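Local coordinates for uncharacterized protein (PDB 4Q34), which is a putative esterase of the alpha/beta hydrolase family, probably cleaving an ester substrate that has not been identified, at residues G56-T61 with R142-P146; L211-A215 with R267-I271; R4-V8 with N74-R78; W183-L187 with E236-I242. All coordinates share one frame; numbering follows the deposited sequence.

Contact 1: G56-T61 with R142-P146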
loop_
_atom_site.group_PDB
_atom_site.type_symbol
_atom_site.label_atom_id
_atom_site.label_comp_id
_atom_site.label_asym_id
_atom_site.label_seq_id
_atom_site.Cartn_x
_atom_site.Cartn_y
_atom_site.Cartn_z
ATOM N N GLY A 56 3.577 12.368 -5.606
ATOM C CA GLY A 56 4.638 11.365 -5.782
ATOM C C GLY A 56 4.859 10.419 -4.608
ATOM O O GLY A 56 5.757 9.599 -4.676
ATOM N N GLN A 57 4.045 10.521 -3.543
ATOM C CA GLN A 57 4.255 9.812 -2.284
ATOM C C GLN A 57 3.006 8.986 -1.996
ATOM O O GLN A 57 1.979 9.101 -2.703
ATOM C CB GLN A 57 4.460 10.816 -1.157
ATOM C CG GLN A 57 5.713 11.699 -1.323
ATOM C CD GLN A 57 7.017 10.998 -0.958
ATOM O OE1 GLN A 57 7.104 10.279 0.046
ATOM N NE2 GLN A 57 8.068 11.289 -1.715
ATOM N N PHE A 58 3.070 8.244 -0.908
ATOM C CA PHE A 58 1.898 7.471 -0.469
ATOM C C PHE A 58 1.876 7.457 1.048
ATOM O O PHE A 58 2.451 8.346 1.705
ATOM C CB PHE A 58 1.833 6.089 -1.181
ATOM C CG PHE A 58 2.957 5.138 -0.857
ATOM C CD1 PHE A 58 4.208 5.235 -1.481
ATOM C CD2 PHE A 58 2.792 4.108 0.106
ATOM C CE1 PHE A 58 5.238 4.324 -1.212
ATOM C CE2 PHE A 58 3.836 3.225 0.370
ATOM C CZ PHE A 58 5.077 3.361 -0.227
ATOM N N SER A 59 1.152 6.503 1.616
ATOM C CA SER A 59 1.037 6.418 3.058
ATOM C C SER A 59 2.385 6.360 3.769
ATOM O O SER A 59 2.452 6.733 4.939
ATOM C CB SER A 59 0.217 5.178 3.421
ATOM O OG SER A 59 0.841 3.993 2.985
ATOM N N LYS A 60 3.427 5.837 3.107
ATOM C CA LYS A 60 4.778 5.754 3.666
ATOM C C LYS A 60 5.327 7.079 4.215
ATOM O O LYS A 60 6.137 7.067 5.145
ATOM C CB LYS A 60 5.702 5.151 2.594
ATOM C CG LYS A 60 7.146 4.875 2.928
ATOM C CD LYS A 60 7.395 4.178 4.218
ATOM C CE LYS A 60 8.592 3.240 4.150
ATOM N NZ LYS A 60 9.579 3.531 5.174
ATOM N N THR A 61 4.820 8.196 3.695
ATOM C CA THR A 61 5.059 9.524 4.252
ATOM C C THR A 61 5.037 9.521 5.764
ATOM O O THR A 61 5.836 10.147 6.390
ATOM C CB THR A 61 4.000 10.511 3.766
ATOM O OG1 THR A 61 4.056 10.575 2.332
ATOM C CG2 THR A 61 4.212 11.890 4.360
ATOM N N ARG A 142 12.748 5.344 -2.874
ATOM C CA ARG A 142 11.836 4.224 -3.102
ATOM C C ARG A 142 10.506 4.375 -2.393
ATOM O O ARG A 142 9.612 3.550 -2.639
ATOM C CB ARG A 142 12.492 2.909 -2.686
ATOM C CG ARG A 142 13.709 2.606 -3.554
ATOM C CD ARG A 142 14.319 1.238 -3.220
ATOM N NE ARG A 142 15.557 0.956 -3.919
ATOM C CZ ARG A 142 15.660 0.615 -5.180
ATOM N NH1 ARG A 142 14.582 0.439 -5.937
ATOM N NH2 ARG A 142 16.856 0.387 -5.696
ATOM N N GLN A 143 10.328 5.402 -1.563
ATOM C CA GLN A 143 8.984 5.709 -1.043
ATOM C C GLN A 143 8.129 6.578 -2.009
ATOM O O GLN A 143 6.987 6.954 -1.697
ATOM C CB GLN A 143 9.053 6.319 0.359
ATOM C CG GLN A 143 9.487 7.753 0.443
ATOM C CD GLN A 143 9.467 8.263 1.886
ATOM O OE1 GLN A 143 10.016 7.624 2.784
ATOM N NE2 GLN A 143 8.837 9.414 2.099
HETATM N N MSE A 144 8.677 6.864 -3.197
HETATM C CA MSE A 144 7.911 7.524 -4.241
HETATM C C MSE A 144 7.163 6.469 -5.020
HETATM O O MSE A 144 7.623 5.322 -5.156
HETATM C CB MSE A 144 8.864 8.299 -5.150
HETATM C CG MSE A 144 9.670 9.337 -4.403
HETATM SE SE MSE A 144 10.935 10.116 -5.653
HETATM C CE MSE A 144 11.431 11.598 -4.441
ATOM N N THR A 145 5.990 6.836 -5.518
ATOM C CA THR A 145 5.169 5.948 -6.359
ATOM C C THR A 145 4.375 6.854 -7.315
ATOM O O THR A 145 4.025 7.961 -6.944
ATOM C CB THR A 145 4.290 5.014 -5.476
ATOM O OG1 THR A 145 3.930 3.853 -6.202
ATOM C CG2 THR A 145 3.066 5.667 -4.956
ATOM N N PRO A 146 4.064 6.383 -8.548
ATOM C CA PRO A 146 3.454 7.236 -9.546
ATOM C C PRO A 146 1.936 7.368 -9.429
ATOM O O PRO A 146 1.282 6.564 -8.765
ATOM C CB PRO A 146 3.869 6.580 -10.865
ATOM C CG PRO A 146 3.959 5.112 -10.493
ATOM C CD PRO A 146 4.530 5.102 -9.122
HETATM O O HOH W 1 5.600 7.965 0.437
HETATM O O HOH W 2 11.318 5.516 3.296
HETATM O O HOH W 3 8.418 10.409 5.217
#
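Gln143 and Gln57 meet amide to amide through contrasting torsions: Gln143 places CG between its backbone N and carbonyl carbon (chi1 76°) and then runs straight, whereas Gln57 folds back at chi2 (-78°), returning its amide to a partner its CB faces away from. The loop 56-61 follows strand 49-52 of the alpha/beta hydrolase sheet, a position that in relatives usually contributes to the oxyanion hole, and here it is tied to the loop after helix 134-142. Gln143 NE2 donates to Gln57 OE1 over 2.8 Å, with that oxygen close to the donor's amide plane although the two amides are turned 60° apart. One water lies between Gln57 OE1, Phe58 N and Gln143 O, accepting from Phe58 N at 2.9 Å. With an alanine in place of Gln57, Gln143 NE2 would probably lose its carbonyl acceptor and this water one of its contacts. Lys60 lays its CG across Gln143 CB at 3.5 Å, its long aliphatic part suiting this spot, while NZ donates to Thr64 O of its own chain and to Ser13 O of the second subunit. At the far end, Gly56 O accepts from Thr145 N at 2.9 Å, the donor above the carbonyl plane, and meets Met144 CA at 3.0 Å in a C-H...O contact.

Contact 2: L211-A215 with R267-I271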
loop_
_atom_site.group_PDB
_atom_site.type_symbol
_atom_site.label_atom_id
_atom_site.label_comp_id
_atom_site.label_asym_id
_atom_site.label_seq_id
_atom_site.Cartn_x
_atom_site.Cartn_y
_atom_site.Cartn_z
ATOM N N LEU A 211 -7.263 38.620 -3.711
ATOM C CA LEU A 211 -6.068 37.810 -3.903
ATOM C C LEU A 211 -4.813 38.649 -3.593
ATOM O O LEU A 211 -4.552 39.670 -4.264
ATOM C CB LEU A 211 -6.010 37.313 -5.337
ATOM C CG LEU A 211 -5.216 36.083 -5.733
ATOM C CD1 LEU A 211 -5.587 34.853 -4.912
ATOM C CD2 LEU A 211 -5.454 35.803 -7.215
ATOM N N PRO A 212 -4.056 38.262 -2.559
ATOM C CA PRO A 212 -2.881 39.081 -2.227
ATOM C C PRO A 212 -1.798 38.982 -3.286
ATOM O O PRO A 212 -1.684 37.965 -3.965
ATOM C CB PRO A 212 -2.384 38.501 -0.891
ATOM C CG PRO A 212 -3.065 37.185 -0.730
ATOM C CD PRO A 212 -4.199 37.080 -1.695
ATOM N N GLU A 213 -0.998 40.040 -3.421
ATOM C CA GLU A 213 0.069 40.054 -4.436
ATOM C C GLU A 213 0.927 38.826 -4.263
ATOM O O GLU A 213 1.276 38.148 -5.226
ATOM C CB GLU A 213 0.929 41.323 -4.351
ATOM C CG GLU A 213 0.280 42.547 -4.972
ATOM C CD GLU A 213 -0.071 42.321 -6.430
ATOM O OE1 GLU A 213 0.843 41.973 -7.207
ATOM O OE2 GLU A 213 -1.260 42.466 -6.790
ATOM N N GLU A 214 1.198 38.498 -3.007
ATOM C CA GLU A 214 2.015 37.332 -2.647
ATOM C C GLU A 214 1.430 35.965 -3.070
ATOM O O GLU A 214 2.104 34.937 -2.953
ATOM C CB GLU A 214 2.287 37.361 -1.137
ATOM C CG GLU A 214 3.088 38.570 -0.680
ATOM C CD GLU A 214 2.240 39.752 -0.210
ATOM O OE1 GLU A 214 1.059 39.904 -0.619
ATOM O OE2 GLU A 214 2.774 40.540 0.597
ATOM N N ALA A 215 0.184 35.954 -3.550
ATOM C CA ALA A 215 -0.485 34.727 -4.025
ATOM C C ALA A 215 -0.448 34.547 -5.535
ATOM O O ALA A 215 -0.876 33.507 -6.064
ATOM C CB ALA A 215 -1.948 34.754 -3.576
ATOM N N ARG A 267 5.203 32.777 3.567
ATOM C CA ARG A 267 4.739 34.163 3.535
ATOM C C ARG A 267 3.237 34.201 3.240
ATOM O O ARG A 267 2.476 34.896 3.891
ATOM C CB ARG A 267 5.532 34.941 2.466
ATOM C CG ARG A 267 5.216 36.422 2.332
ATOM C CD ARG A 267 5.794 36.998 1.024
ATOM N NE ARG A 267 7.051 36.369 0.639
ATOM C CZ ARG A 267 7.571 36.412 -0.583
ATOM N NH1 ARG A 267 6.939 37.048 -1.552
ATOM N NH2 ARG A 267 8.723 35.818 -0.832
ATOM N N LEU A 268 2.831 33.433 2.266
ATOM C CA LEU A 268 1.441 33.411 1.822
ATOM C C LEU A 268 0.510 32.858 2.867
ATOM O O LEU A 268 -0.562 33.402 3.071
ATOM C CB LEU A 268 1.307 32.592 0.566
ATOM C CG LEU A 268 -0.089 32.498 -0.018
ATOM C CD1 LEU A 268 -0.685 33.867 -0.257
ATOM C CD2 LEU A 268 -0.032 31.663 -1.279
HETATM N N MSE A 269 0.919 31.784 3.532
HETATM C CA MSE A 269 0.046 31.184 4.554
HETATM C C MSE A 269 -0.133 32.104 5.756
HETATM O O MSE A 269 -1.212 32.139 6.377
HETATM C CB MSE A 269 0.518 29.816 4.990
HETATM C CG MSE A 269 0.648 28.785 3.920
HETATM SE SE MSE A 269 -0.816 28.834 2.638
HETATM C CE MSE A 269 -2.099 27.741 3.581
ATOM N N LYS A 270 0.896 32.892 6.102
ATOM C CA LYS A 270 0.717 33.881 7.154
ATOM C C LYS A 270 -0.309 34.941 6.780
ATOM O O LYS A 270 -1.085 35.379 7.625
ATOM C CB LYS A 270 2.056 34.521 7.551
ATOM C CG LYS A 270 2.956 33.499 8.234
ATOM C CD LYS A 270 4.062 34.125 9.044
ATOM C CE LYS A 270 5.215 34.456 8.168
ATOM N NZ LYS A 270 6.328 34.966 9.019
ATOM N N ILE A 271 -0.345 35.334 5.507
ATOM C CA ILE A 271 -1.323 36.302 5.028
ATOM C C ILE A 271 -2.723 35.691 5.071
ATOM O O ILE A 271 -3.653 36.307 5.593
ATOM C CB ILE A 271 -0.990 36.775 3.614
ATOM C CG1 ILE A 271 0.314 37.606 3.668
ATOM C CG2 ILE A 271 -2.151 37.569 3.031
ATOM C CD1 ILE A 271 0.936 37.884 2.296
#
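Glu214 lies across two residues of the helix, its methylenes meeting Arg267 and its carboxylate touching Ile271. In one of the two conformers of Arg267, Glu214 CG packs on Arg267 CD at 3.6 Å, at the edge of the guanidinium and near its plane, but the glutamate bends at chi2 so that its carboxylate lies against a methyl of Ile271: Glu214 CD is 3.4 Å from Ile271 CD1. The opposite charges form no salt bridge in that conformer, with 5.8 Å between Glu214 OE2 and Arg267 NH1. Ile271 serves both sides of the contact because CG2 stands anti to the backbone N while CG1 is anti to the carbonyl carbon (chi1 -68°); the first branch meets Pro212 CG at 3.9 Å and the second carries CD1 to the glutamate. In the alpha/beta hydrolase fold, helix 257-277 is the crossover between parallel strands 242-246 and 283-287, and the 3-10 turn at 213-215 belongs to the excursion holding the small sheet of strands 204-207 and 226-229. Leu268 fills the inner side, where Phe206 of that sheet also touches both it and Pro212. A small residue suits position 215: Ala215 CB lets Leu268 CD1 approach to 3.7 Å, and Pro212 CG borders the same methyl at 4.1 Å.

Contact 3: R4-V8 with N74-R78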
loop_
_atom_site.group_PDB
_atom_site.type_symbol
_atom_site.label_atom_id
_atom_site.label_comp_id
_atom_site.label_asym_id
_atom_site.label_seq_id
_atom_site.Cartn_x
_atom_site.Cartn_y
_atom_site.Cartn_z
ATOM N N ARG A 4 8.743 -1.298 24.216
ATOM C CA ARG A 4 7.367 -0.779 24.295
ATOM C C ARG A 4 6.445 -1.612 23.394
ATOM O O ARG A 4 6.930 -2.341 22.499
ATOM C CB ARG A 4 7.301 0.713 23.951
ATOM C CG ARG A 4 8.090 1.601 24.909
ATOM C CD ARG A 4 8.253 3.002 24.348
ATOM N NE ARG A 4 8.809 2.968 22.999
ATOM C CZ ARG A 4 8.743 3.977 22.135
ATOM N NH1 ARG A 4 8.122 5.110 22.477
ATOM N NH2 ARG A 4 9.269 3.843 20.917
ATOM N N VAL A 5 5.124 -1.537 23.666
ATOM C CA VAL A 5 4.123 -2.381 22.970
ATOM C C VAL A 5 2.888 -1.590 22.558
ATOM O O VAL A 5 2.271 -0.881 23.374
ATOM C CB VAL A 5 3.705 -3.593 23.830
ATOM C CG1 VAL A 5 2.577 -4.404 23.185
ATOM C CG2 VAL A 5 4.911 -4.483 24.088
ATOM N N LEU A 6 2.513 -1.732 21.288
ATOM C CA LEU A 6 1.338 -1.066 20.766
ATOM C C LEU A 6 0.184 -2.044 20.985
ATOM O O LEU A 6 0.290 -3.200 20.577
ATOM C CB LEU A 6 1.516 -0.748 19.297
ATOM C CG LEU A 6 2.639 0.209 18.952
ATOM C CD1 LEU A 6 2.991 0.083 17.474
ATOM C CD2 LEU A 6 2.191 1.626 19.280
HETATM N N MSE A 7 -0.833 -1.587 21.713
HETATM C CA MSE A 7 -1.979 -2.426 22.083
HETATM C C MSE A 7 -3.061 -2.110 21.073
HETATM O O MSE A 7 -3.795 -1.118 21.186
HETATM C CB MSE A 7 -2.384 -2.214 23.550
HETATM C CG MSE A 7 -1.212 -2.493 24.490
HETATM SE SE MSE A 7 -1.754 -2.268 26.369
HETATM C CE MSE A 7 -3.389 -3.374 26.380
ATOM N N VAL A 8 -3.165 -2.954 20.067
ATOM C CA VAL A 8 -4.104 -2.722 18.950
ATOM C C VAL A 8 -5.428 -3.463 19.174
ATOM O O VAL A 8 -5.496 -4.654 19.117
ATOM C CB VAL A 8 -3.454 -3.116 17.607
ATOM C CG1 VAL A 8 -4.431 -2.879 16.459
ATOM C CG2 VAL A 8 -2.153 -2.339 17.393
ATOM N N ASN A 74 2.987 5.011 14.083
ATOM C CA ASN A 74 3.286 4.380 15.353
ATOM C C ASN A 74 3.194 5.345 16.534
ATOM O O ASN A 74 2.632 4.985 17.601
ATOM C CB ASN A 74 4.675 3.755 15.338
ATOM C CG ASN A 74 4.763 2.497 14.493
ATOM O OD1 ASN A 74 3.981 2.275 13.545
ATOM N ND2 ASN A 74 5.734 1.678 14.817
ATOM N N ILE A 75 3.727 6.545 16.350
ATOM C CA ILE A 75 3.788 7.514 17.436
ATOM C C ILE A 75 2.392 7.897 17.943
ATOM O O ILE A 75 2.145 7.926 19.146
ATOM C CB ILE A 75 4.537 8.769 16.988
ATOM C CG1 ILE A 75 6.003 8.438 16.768
ATOM C CG2 ILE A 75 4.399 9.929 18.019
ATOM C CD1 ILE A 75 6.769 9.488 15.983
ATOM N N PHE A 76 1.469 8.189 17.029
ATOM C CA PHE A 76 0.129 8.592 17.439
ATOM C C PHE A 76 -0.747 7.438 17.881
ATOM O O PHE A 76 -1.581 7.635 18.744
ATOM C CB PHE A 76 -0.523 9.520 16.407
ATOM C CG PHE A 76 0.074 10.898 16.470
ATOM C CD1 PHE A 76 -0.315 11.772 17.486
ATOM C CD2 PHE A 76 1.141 11.238 15.661
ATOM C CE1 PHE A 76 0.276 12.999 17.616
ATOM C CE2 PHE A 76 1.765 12.494 15.782
ATOM C CZ PHE A 76 1.340 13.363 16.769
ATOM N N LEU A 77 -0.495 6.232 17.350
ATOM C CA LEU A 77 -1.167 5.040 17.856
ATOM C C LEU A 77 -0.765 4.804 19.306
ATOM O O LEU A 77 -1.621 4.504 20.150
ATOM C CB LEU A 77 -0.778 3.823 17.001
ATOM C CG LEU A 77 -1.458 2.514 17.387
ATOM C CD1 LEU A 77 -2.964 2.648 17.261
ATOM C CD2 LEU A 77 -0.910 1.393 16.511
ATOM N N ARG A 78 0.514 4.975 19.604
ATOM C CA ARG A 78 1.018 4.815 20.981
ATOM C C ARG A 78 0.396 5.831 21.940
ATOM O O ARG A 78 0.177 5.545 23.133
ATOM C CB ARG A 78 2.547 4.889 21.000
ATOM C CG ARG A 78 3.106 4.548 22.360
ATOM C CD ARG A 78 4.624 4.433 22.306
ATOM N NE ARG A 78 5.025 3.245 21.553
ATOM C CZ ARG A 78 5.609 3.269 20.361
ATOM N NH1 ARG A 78 5.956 4.422 19.808
ATOM N NH2 ARG A 78 5.899 2.117 19.766
HETATM O O HOH W 4 7.071 7.235 20.383
HETATM O O HOH W 5 5.850 -0.913 20.167
#
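Leu6 lies against Asn74 and Arg78 at the end of helix 72-78 and makes the close-packed half of this contact. Its CD2 comes to 3.7 Å from Arg78 CB and continues over one face of the Arg78 guanidinium, while CD1 approaches the Asn74 amide, 4.1 Å from ND2, which is hydrogen-bonded to Glu70. Val8 extends the apolar row: its CG2 sits 4.0 Å from Leu77 CD2, the two side chains crossing nearly at a right angle. Branched aliphatic residues suit this buried side, where they interlock without needing polar partners. The other half is more open and wet. In one of its two conformers Arg4, an exposed residue, bends at chi3 (-53°) and lays its guanidinium on the face of Arg78 away from Leu6, the group centres 3.6 Å apart and the planes 24° from parallel. One water accepts from Arg4 NH1 at 3.2 Å and, weakly, from Arg78 NH1; a second, at the edge of the Arg78 guanidinium, accepts from NH2 at 3.1 Å and donates weakly to Arg4 O. The paired cations are probably tolerated because Glu70 forms a salt bridge with Arg78 and a long, weak ion pair with Arg4. Strand 6-8 crosses segment 74-78 at 73°; Leu6 and Val8 pair in an antiparallel ladder with a strand of the second subunit, while Leu77 rests on strand 28-41 and Phe76 packs on helix 306-319.

Contact 4: W183-L187 with E236-I242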
loop_
_atom_site.group_PDB
_atom_site.type_symbol
_atom_site.label_atom_id
_atom_site.label_comp_id
_atom_site.label_asym_id
_atom_site.label_seq_id
_atom_site.Cartn_x
_atom_site.Cartn_y
_atom_site.Cartn_z
ATOM N N TRP A 183 -8.095 21.398 1.840
ATOM C CA TRP A 183 -8.927 22.587 1.721
ATOM C C TRP A 183 -10.205 22.249 0.946
ATOM O O TRP A 183 -11.271 22.755 1.288
ATOM C CB TRP A 183 -8.224 23.797 1.098
ATOM C CG TRP A 183 -6.854 24.100 1.585
ATOM C CD1 TRP A 183 -5.819 24.486 0.813
ATOM C CD2 TRP A 183 -6.352 24.061 2.936
ATOM N NE1 TRP A 183 -4.692 24.682 1.570
ATOM C CE2 TRP A 183 -4.993 24.409 2.879
ATOM C CE3 TRP A 183 -6.892 23.717 4.176
ATOM C CZ2 TRP A 183 -4.173 24.449 4.009
ATOM C CZ3 TRP A 183 -6.091 23.796 5.300
ATOM C CH2 TRP A 183 -4.736 24.125 5.210
ATOM N N ASN A 184 -10.094 21.366 -0.038
ATOM C CA ASN A 184 -11.241 20.915 -0.816
ATOM C C ASN A 184 -12.179 19.989 -0.003
ATOM O O ASN A 184 -13.416 20.091 -0.096
ATOM C CB ASN A 184 -10.775 20.225 -2.115
ATOM C CG ASN A 184 -10.455 21.210 -3.225
ATOM O OD1 ASN A 184 -11.349 21.707 -3.869
ATOM N ND2 ASN A 184 -9.191 21.542 -3.411
ATOM N N THR A 185 -11.582 19.087 0.754
ATOM C CA THR A 185 -12.337 18.085 1.493
ATOM C C THR A 185 -13.218 18.784 2.551
ATOM O O THR A 185 -14.358 18.334 2.817
ATOM C CB THR A 185 -11.407 17.074 2.139
ATOM O OG1 THR A 185 -10.516 16.532 1.170
ATOM C CG2 THR A 185 -12.197 15.924 2.771
ATOM N N LEU A 186 -12.729 19.874 3.147
ATOM C CA LEU A 186 -13.479 20.601 4.147
ATOM C C LEU A 186 -14.876 21.041 3.648
ATOM O O LEU A 186 -15.844 21.098 4.414
ATOM C CB LEU A 186 -12.654 21.806 4.662
ATOM C CG LEU A 186 -13.254 22.578 5.849
ATOM C CD1 LEU A 186 -13.214 21.730 7.113
ATOM C CD2 LEU A 186 -12.508 23.885 6.113
ATOM N N LEU A 187 -14.985 21.317 2.347
ATOM C CA LEU A 187 -16.184 21.821 1.733
ATOM C C LEU A 187 -17.153 20.705 1.400
ATOM O O LEU A 187 -18.236 20.966 0.868
ATOM C CB LEU A 187 -15.813 22.526 0.424
ATOM C CG LEU A 187 -14.761 23.642 0.573
ATOM C CD1 LEU A 187 -14.569 24.256 -0.802
ATOM C CD2 LEU A 187 -15.223 24.694 1.562
ATOM N N GLU A 236 -15.901 29.344 5.071
ATOM C CA GLU A 236 -15.872 27.975 5.601
ATOM C C GLU A 236 -14.564 27.656 6.308
ATOM O O GLU A 236 -14.571 26.885 7.260
ATOM C CB GLU A 236 -16.199 26.890 4.540
ATOM C CG GLU A 236 -17.409 27.141 3.645
ATOM C CD GLU A 236 -18.762 26.960 4.300
ATOM O OE1 GLU A 236 -18.808 26.632 5.514
ATOM O OE2 GLU A 236 -19.783 27.158 3.572
ATOM N N TYR A 237 -13.447 28.320 5.940
ATOM C CA TYR A 237 -12.157 28.039 6.539
ATOM C C TYR A 237 -11.975 28.714 7.918
ATOM O O TYR A 237 -10.926 28.572 8.526
ATOM C CB TYR A 237 -11.022 28.438 5.577
ATOM C CG TYR A 237 -11.157 27.635 4.290
ATOM C CD1 TYR A 237 -10.718 26.335 4.233
ATOM C CD2 TYR A 237 -11.723 28.179 3.152
ATOM C CE1 TYR A 237 -10.904 25.548 3.091
ATOM C CE2 TYR A 237 -11.887 27.424 2.013
ATOM C CZ TYR A 237 -11.481 26.111 1.982
ATOM O OH TYR A 237 -11.624 25.374 0.807
ATOM N N THR A 238 -12.997 29.467 8.360
ATOM C CA THR A 238 -13.012 30.071 9.674
ATOM C C THR A 238 -13.622 29.149 10.696
ATOM O O THR A 238 -13.645 29.512 11.865
ATOM C CB THR A 238 -13.796 31.413 9.750
ATOM O OG1 THR A 238 -15.215 31.187 9.590
ATOM C CG2 THR A 238 -13.279 32.443 8.731
ATOM N N LYS A 239 -14.187 28.028 10.257
ATOM C CA LYS A 239 -15.110 27.262 11.098
ATOM C C LYS A 239 -14.460 26.115 11.886
ATOM O O LYS A 239 -15.111 25.546 12.746
ATOM C CB LYS A 239 -16.250 26.730 10.222
ATOM C CG LYS A 239 -17.171 27.867 9.736
ATOM C CD LYS A 239 -18.256 27.345 8.819
ATOM C CE LYS A 239 -19.016 28.495 8.176
ATOM N NZ LYS A 239 -20.137 27.981 7.351
ATOM N N VAL A 240 -13.202 25.792 11.600
ATOM C CA VAL A 240 -12.462 24.757 12.342
ATOM C C VAL A 240 -11.067 25.269 12.614
ATOM O O VAL A 240 -10.512 26.078 11.840
ATOM C CB VAL A 240 -12.346 23.432 11.565
ATOM C CG1 VAL A 240 -13.721 22.902 11.233
ATOM C CG2 VAL A 240 -11.525 23.612 10.293
ATOM N N PRO A 241 -10.468 24.799 13.701
ATOM C CA PRO A 241 -9.072 25.174 13.904
ATOM C C PRO A 241 -8.130 24.589 12.870
ATOM O O PRO A 241 -8.254 23.423 12.472
ATOM C CB PRO A 241 -8.711 24.595 15.290
ATOM C CG PRO A 241 -9.882 23.862 15.753
ATOM C CD PRO A 241 -11.004 23.915 14.753
ATOM N N ILE A 242 -7.189 25.421 12.405
ATOM C CA ILE A 242 -6.204 25.002 11.441
ATOM C C ILE A 242 -4.808 25.397 11.927
ATOM O O ILE A 242 -4.634 26.499 12.439
ATOM C CB ILE A 242 -6.474 25.663 10.079
ATOM C CG1 ILE A 242 -7.836 25.226 9.539
ATOM C CG2 ILE A 242 -5.379 25.345 9.080
ATOM C CD1 ILE A 242 -8.308 25.954 8.296
#
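Leu186 and Tyr237 form the apolar centre, lying alongside each other and pointing opposite ways, so that Leu186 CD2 lies 3.6 Å from Tyr237 CD1. Here helix 178-185, which follows the turn after strand 170-175 where alpha/beta hydrolases usually carry the nucleophile elbow, packs with the residues just after it on the loop leading into strand 242-246. With CG anti to the backbone N (chi1 -173°), Leu186 extends into that loop and its CD1 meets Val240 CG2 tip to tip at 4.1 Å. Deeper in, Trp183 rests its six-membered ring against Ile242 CG2, 4.1 Å from CH2; a broad indole suits this buried place, where Trp272 and Met269 also meet it. Farther out, Leu187 crosses the phenol end of Tyr237 and brings CD2 to 3.8 Å from Glu236 CB. The phenol supplies the polar tie: Tyr237 OH donates to Trp183 O over 2.7 Å, reaching it from well above the carbonyl plane. A phenylalanine in place of Tyr237 would probably leave Trp183 O without this donor and the helix end less firmly tied to the loop. At the polar edge, within the loop itself, Lys239 NZ forms a salt bridge with Glu236 OE1 at 2.6 Å, meeting it from above the carboxylate plane.

In the fold
Contact 1 is a buried junction between loops of the hydrolase core; it depends on amide and backbone hydrogen bonds and on ordered water. Contact 3, whose nearest atoms are about 9 Å away, has a buried side too, but combines leucine packing with a hydrated arginine stack. Both touch the second subunit, which neither contact 2 nor contact 4 does. Those two are partly buried, lie across the chain's centre from contact 1, and rely chiefly on carbon-to-carbon packing, in contact 2 including the methylenes of Glu214 and Arg267, contact 4 adding one phenol-to-carbonyl bond that contact 2 lacks. They also meet directly: Met269 CE of helix 257-277 packs 3.9 Å from Trp183 CZ2, joining that helix to helix 178-185.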